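Local coordinates for uncharacterized protein (Shewanella oneidensis, PDB 2RB6) that is of unknown function but, as a YgdI/YgdR-like lipoprotein with a small SH3-like beta domain, is probably tethered to the bacterial cell membrane, at residues A[7-10]-A[14-17]; A[28-33]-A[45-50]. All blocks are in the same frame, centred on the assembly; numbering follows the deposited sequence.

Contact 1 (A[7-10]-A[14-17])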
# COMPACT_ATOMS: atom_id res chain seq x y z
N MSE A 7 1.16 -2.97 -3.23
CA MSE A 7 1.55 -3.85 -2.14
C MSE A 7 1.25 -5.29 -2.55
O MSE A 7 0.18 -5.59 -3.09
CB MSE A 7 0.76 -3.52 -0.89
CG MSE A 7 0.75 -2.05 -0.53
SE MSE A 7 -0.34 -1.69 1.04
CE MSE A 7 0.92 -2.37 2.35
N SER A 8 2.21 -6.16 -2.29
CA SER A 8 2.05 -7.58 -2.60
C SER A 8 1.81 -8.35 -1.31
O SER A 8 2.55 -8.20 -0.34
CB SER A 8 3.29 -8.10 -3.33
OG SER A 8 3.30 -7.68 -4.68
N THR A 9 0.76 -9.16 -1.32
CA THR A 9 0.37 -9.97 -0.17
C THR A 9 0.95 -11.37 -0.25
O THR A 9 1.03 -11.96 -1.33
CB THR A 9 -1.16 -10.07 -0.08
OG1 THR A 9 -1.72 -8.77 0.07
CG2 THR A 9 -1.58 -10.94 1.11
N LYS A 10 1.33 -11.90 0.90
CA LYS A 10 1.91 -13.23 0.99
C LYS A 10 1.06 -14.30 0.29
O LYS A 10 1.59 -15.26 -0.27
CB LYS A 10 2.09 -13.62 2.45
CG LYS A 10 3.16 -14.67 2.68
CD LYS A 10 3.39 -14.92 4.16
CE LYS A 10 4.66 -15.74 4.38
NZ LYS A 10 4.66 -17.02 3.61
N MSE A 14 -2.44 -8.68 -4.83
CA MSE A 14 -1.76 -7.43 -5.13
C MSE A 14 -2.74 -6.29 -4.85
O MSE A 14 -3.94 -6.43 -5.07
CB MSE A 14 -1.33 -7.45 -6.60
CG MSE A 14 -0.51 -6.26 -7.10
SE MSE A 14 -1.57 -5.03 -8.17
CE MSE A 14 -2.20 -6.27 -9.53
N ILE A 15 -2.24 -5.17 -4.34
CA ILE A 15 -3.09 -4.02 -4.02
C ILE A 15 -2.44 -2.69 -4.42
O ILE A 15 -1.25 -2.46 -4.15
CB ILE A 15 -3.44 -3.99 -2.51
CG1 ILE A 15 -4.19 -5.26 -2.13
CG2 ILE A 15 -4.29 -2.78 -2.18
CD1 ILE A 15 -4.43 -5.42 -0.64
N THR A 16 -3.21 -1.82 -5.06
CA THR A 16 -2.70 -0.52 -5.49
C THR A 16 -3.16 0.62 -4.57
O THR A 16 -4.12 0.47 -3.82
CB THR A 16 -3.15 -0.20 -6.94
OG1 THR A 16 -4.57 -0.02 -6.99
CG2 THR A 16 -2.75 -1.32 -7.88
N SER A 17 -2.46 1.75 -4.65
CA SER A 17 -2.75 2.94 -3.84
C SER A 17 -2.01 4.14 -4.43
O SER A 17 -0.90 4.00 -4.94
CB SER A 17 -2.30 2.72 -2.39
OG SER A 17 -2.52 3.88 -1.62

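Contact 2 (A[28-33]-A[45-50])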
# COMPACT_ATOMS: atom_id res chain seq x y z
N GLY A 28 0.70 -2.93 13.99
CA GLY A 28 1.32 -3.71 12.93
C GLY A 28 0.40 -3.71 11.71
O GLY A 28 0.31 -4.69 10.97
N MSE A 29 -0.29 -2.58 11.51
CA MSE A 29 -1.23 -2.40 10.41
C MSE A 29 -0.74 -1.35 9.41
O MSE A 29 -0.27 -0.28 9.81
CB MSE A 29 -2.59 -1.95 10.95
CG MSE A 29 -3.32 -2.97 11.79
SE MSE A 29 -4.21 -4.27 10.69
CE MSE A 29 -4.89 -5.42 12.08
N TYR A 30 -0.87 -1.64 8.12
CA TYR A 30 -0.49 -0.68 7.09
C TYR A 30 -1.75 0.04 6.62
O TYR A 30 -2.71 -0.60 6.18
CB TYR A 30 0.16 -1.37 5.88
CG TYR A 30 1.68 -1.36 5.87
CD1 TYR A 30 2.39 -0.18 5.63
CD2 TYR A 30 2.41 -2.53 6.10
CE1 TYR A 30 3.78 -0.16 5.62
CE2 TYR A 30 3.80 -2.52 6.10
CZ TYR A 30 4.48 -1.34 5.86
OH TYR A 30 5.85 -1.34 5.86
N LEU A 31 -1.76 1.36 6.74
CA LEU A 31 -2.90 2.15 6.30
C LEU A 31 -2.59 2.68 4.91
O LEU A 31 -1.46 3.09 4.62
CB LEU A 31 -3.16 3.33 7.25
CG LEU A 31 -4.01 3.16 8.52
CD1 LEU A 31 -5.49 3.15 8.16
CD2 LEU A 31 -3.62 1.87 9.25
N TYR A 32 -3.61 2.67 4.05
CA TYR A 32 -3.44 3.13 2.69
C TYR A 32 -4.82 3.55 2.16
O TYR A 32 -5.83 3.27 2.79
CB TYR A 32 -2.83 1.99 1.86
CG TYR A 32 -3.78 0.87 1.47
CD1 TYR A 32 -4.53 0.96 0.30
CD2 TYR A 32 -3.90 -0.30 2.23
CE1 TYR A 32 -5.36 -0.08 -0.11
CE2 TYR A 32 -4.73 -1.36 1.84
CZ TYR A 32 -5.46 -1.23 0.65
OH TYR A 32 -6.26 -2.25 0.21
N TYR A 33 -4.85 4.24 1.03
CA TYR A 33 -6.11 4.69 0.44
C TYR A 33 -6.48 3.90 -0.80
O TYR A 33 -5.64 3.68 -1.68
CB TYR A 33 -6.07 6.18 0.10
CG TYR A 33 -6.02 7.06 1.32
CD1 TYR A 33 -4.83 7.20 2.04
CD2 TYR A 33 -7.16 7.71 1.78
CE1 TYR A 33 -4.79 7.97 3.20
CE2 TYR A 33 -7.13 8.48 2.94
CZ TYR A 33 -5.93 8.60 3.65
OH TYR A 33 -5.89 9.35 4.81
N GLU A 45 2.40 -8.20 8.50
CA GLU A 45 2.87 -9.54 8.21
C GLU A 45 2.30 -10.13 6.91
O GLU A 45 2.87 -11.06 6.35
CB GLU A 45 2.52 -10.47 9.37
CG GLU A 45 1.05 -10.46 9.72
CD GLU A 45 0.69 -11.53 10.73
OE1 GLU A 45 1.38 -11.63 11.77
OE2 GLU A 45 -0.30 -12.27 10.49
N ASP A 46 1.18 -9.59 6.44
CA ASP A 46 0.57 -10.08 5.20
C ASP A 46 1.23 -9.46 3.97
O ASP A 46 1.03 -9.92 2.84
CB ASP A 46 -0.93 -9.75 5.19
CG ASP A 46 -1.79 -10.82 5.88
OD1 ASP A 46 -1.35 -11.38 6.91
OD2 ASP A 46 -2.92 -11.07 5.41
N VAL A 47 2.02 -8.41 4.19
CA VAL A 47 2.69 -7.70 3.10
C VAL A 47 4.13 -8.15 2.88
O VAL A 47 4.96 -8.08 3.78
CB VAL A 47 2.66 -6.17 3.37
CG1 VAL A 47 3.37 -5.42 2.25
CG2 VAL A 47 1.22 -5.71 3.50
N THR A 48 4.43 -8.62 1.68
CA THR A 48 5.79 -9.06 1.38
C THR A 48 6.69 -7.91 0.91
O THR A 48 7.89 -7.90 1.19
CB THR A 48 5.81 -10.18 0.30
OG1 THR A 48 5.19 -9.72 -0.91
CG2 THR A 48 5.08 -11.43 0.80
N GLN A 49 6.10 -6.93 0.23
CA GLN A 49 6.88 -5.80 -0.27
C GLN A 49 6.02 -4.59 -0.61
O GLN A 49 4.82 -4.72 -0.87
CB GLN A 49 7.64 -6.24 -1.53
CG GLN A 49 6.72 -6.88 -2.57
CD GLN A 49 7.46 -7.47 -3.77
OE1 GLN A 49 8.64 -7.81 -3.69
NE2 GLN A 49 6.75 -7.63 -4.88
N ILE A 50 6.62 -3.41 -0.60
CA ILE A 50 5.92 -2.19 -0.98
C ILE A 50 6.66 -1.60 -2.17
O ILE A 50 7.84 -1.27 -2.08
CB ILE A 50 5.87 -1.19 0.18
CG1 ILE A 50 5.01 -1.76 1.31
CG2 ILE A 50 5.31 0.16 -0.32
CD1 ILE A 50 5.04 -0.95 2.60

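Contact 1 (A[7-10]-A[14-17])
Met7 and Ile15 grip each other through a reciprocal pair of backbone hydrogen bonds, an antiparallel hydrogen-bonded pair with 5.0 Å between their CA atoms. Met7 N donates to Ile15 O at 2.6 Å, nearly straight at 163°. Ile15 N returns the bond to Met7 O at 2.8 Å, more bent at 147°. Each N-H lies in the plane of the carbonyl that accepts it. A weaker CA-H...O contact supplements them: Met14 CA lies 3.4 Å from Met7 O, which therefore receives a second, softer donor. One step along, Ser8 and Met14 form a non-hydrogen-bonded pair, their CA atoms 4.6 Å apart. The hairpin thus illustrates how antiparallel strands alternate between bonded and non-bonded pairs.

Apolar contact between side chains adds little across the strands. Both Met7, a selenomethionine, and Ile15 send their side chains to one face of the sheet, yet Met7 meets the opposite strand mainly near its root, CB lying 4.0 Å from Ile15 O. The chain bends about its CG-SE bond (chi3 76°), which turns CE aside, and its end leads off from Ile15 into the interior. Thr9 reaches loosely along the same face, its OG1 being 4.4 Å from Ile15 CD1. Ser8 and the selenomethionine Met14 occupy the other face.

Strands 4-9 and 14-17 are the two arms of a beta hairpin, and 14-17 forms an outer strand of its three-stranded antiparallel sheet. On its other flank strand 4-9 is bonded to strand 47-53, where Ser8 pairs with Thr48 and Gln49. The face carrying Met7 and Ile15 is covered by strand 29-33 of the second sheet: Met7 rests on Tyr30 and Tyr32, and Ile15 on Tyr32.

Contact 2 (A[28-33]-A[45-50])
Tyr30 and Ile50 extend their side chains toward each other from opposite directions and meet at the far end of the phenol. The delta methyl of Ile50 does the touching: Ile50 CD1 lies 3.3 Å from Tyr30 CZ, with CE1 and OH of the same tyrosine almost as near. The methyl approaches the ring obliquely. It gets there because the isoleucine chain is extended, CD1 lying anti to CA (chi2 172°), so that the longer branch delivers its tip to the phenol.

Val47 meets a different part of the same ring. Its CG2 methyl comes within 4.3 Å of Tyr30 CD2, also obliquely, in a looser apolar contact than that with Ile50. The ring is thus touched near its hydroxyl by one residue and nearer its root by another, while the backbones stay well apart, with 8.7 Å between the CA atoms of Tyr30 and Val47. This is how side chains, rather than amides, join two sheets. With an alanine in place of Tyr30, the Ile50 CD1 and Val47 CG2 methyls would probably lose the ring they both touch, opening a gap between the two sheets.

Strand 29-33 is the middle strand of its sheet, flanked by 22-24 and 39-43; where it starts, Gly28 and Met29 form a G1 beta bulge against strand 22-24. Strand 47-53 borders the other sheet, beside 4-9. Pro21 touches both Tyr30 and Ile50, and Met7 of strand 4-9 packs on Val47.

The centres of the two contacts lie about 8 Å apart, and they show two complementary ways of building a small beta domain: contact 1 links strands within a sheet, whereas contact 2 joins one sheet to the other. They share a border, because strands 4-9 and 47-53 are neighbours. Ser8 O lies 2.8 Å from Thr48 N, and Lys10 N is likewise 2.8 Å from Asp46 O, both probable hydrogen bonds. In the interior the side chain of Met7 belongs to contact 1 yet packs among the residues of contact 2. The arrangement is consistent with the SH3-like fold expected for this family.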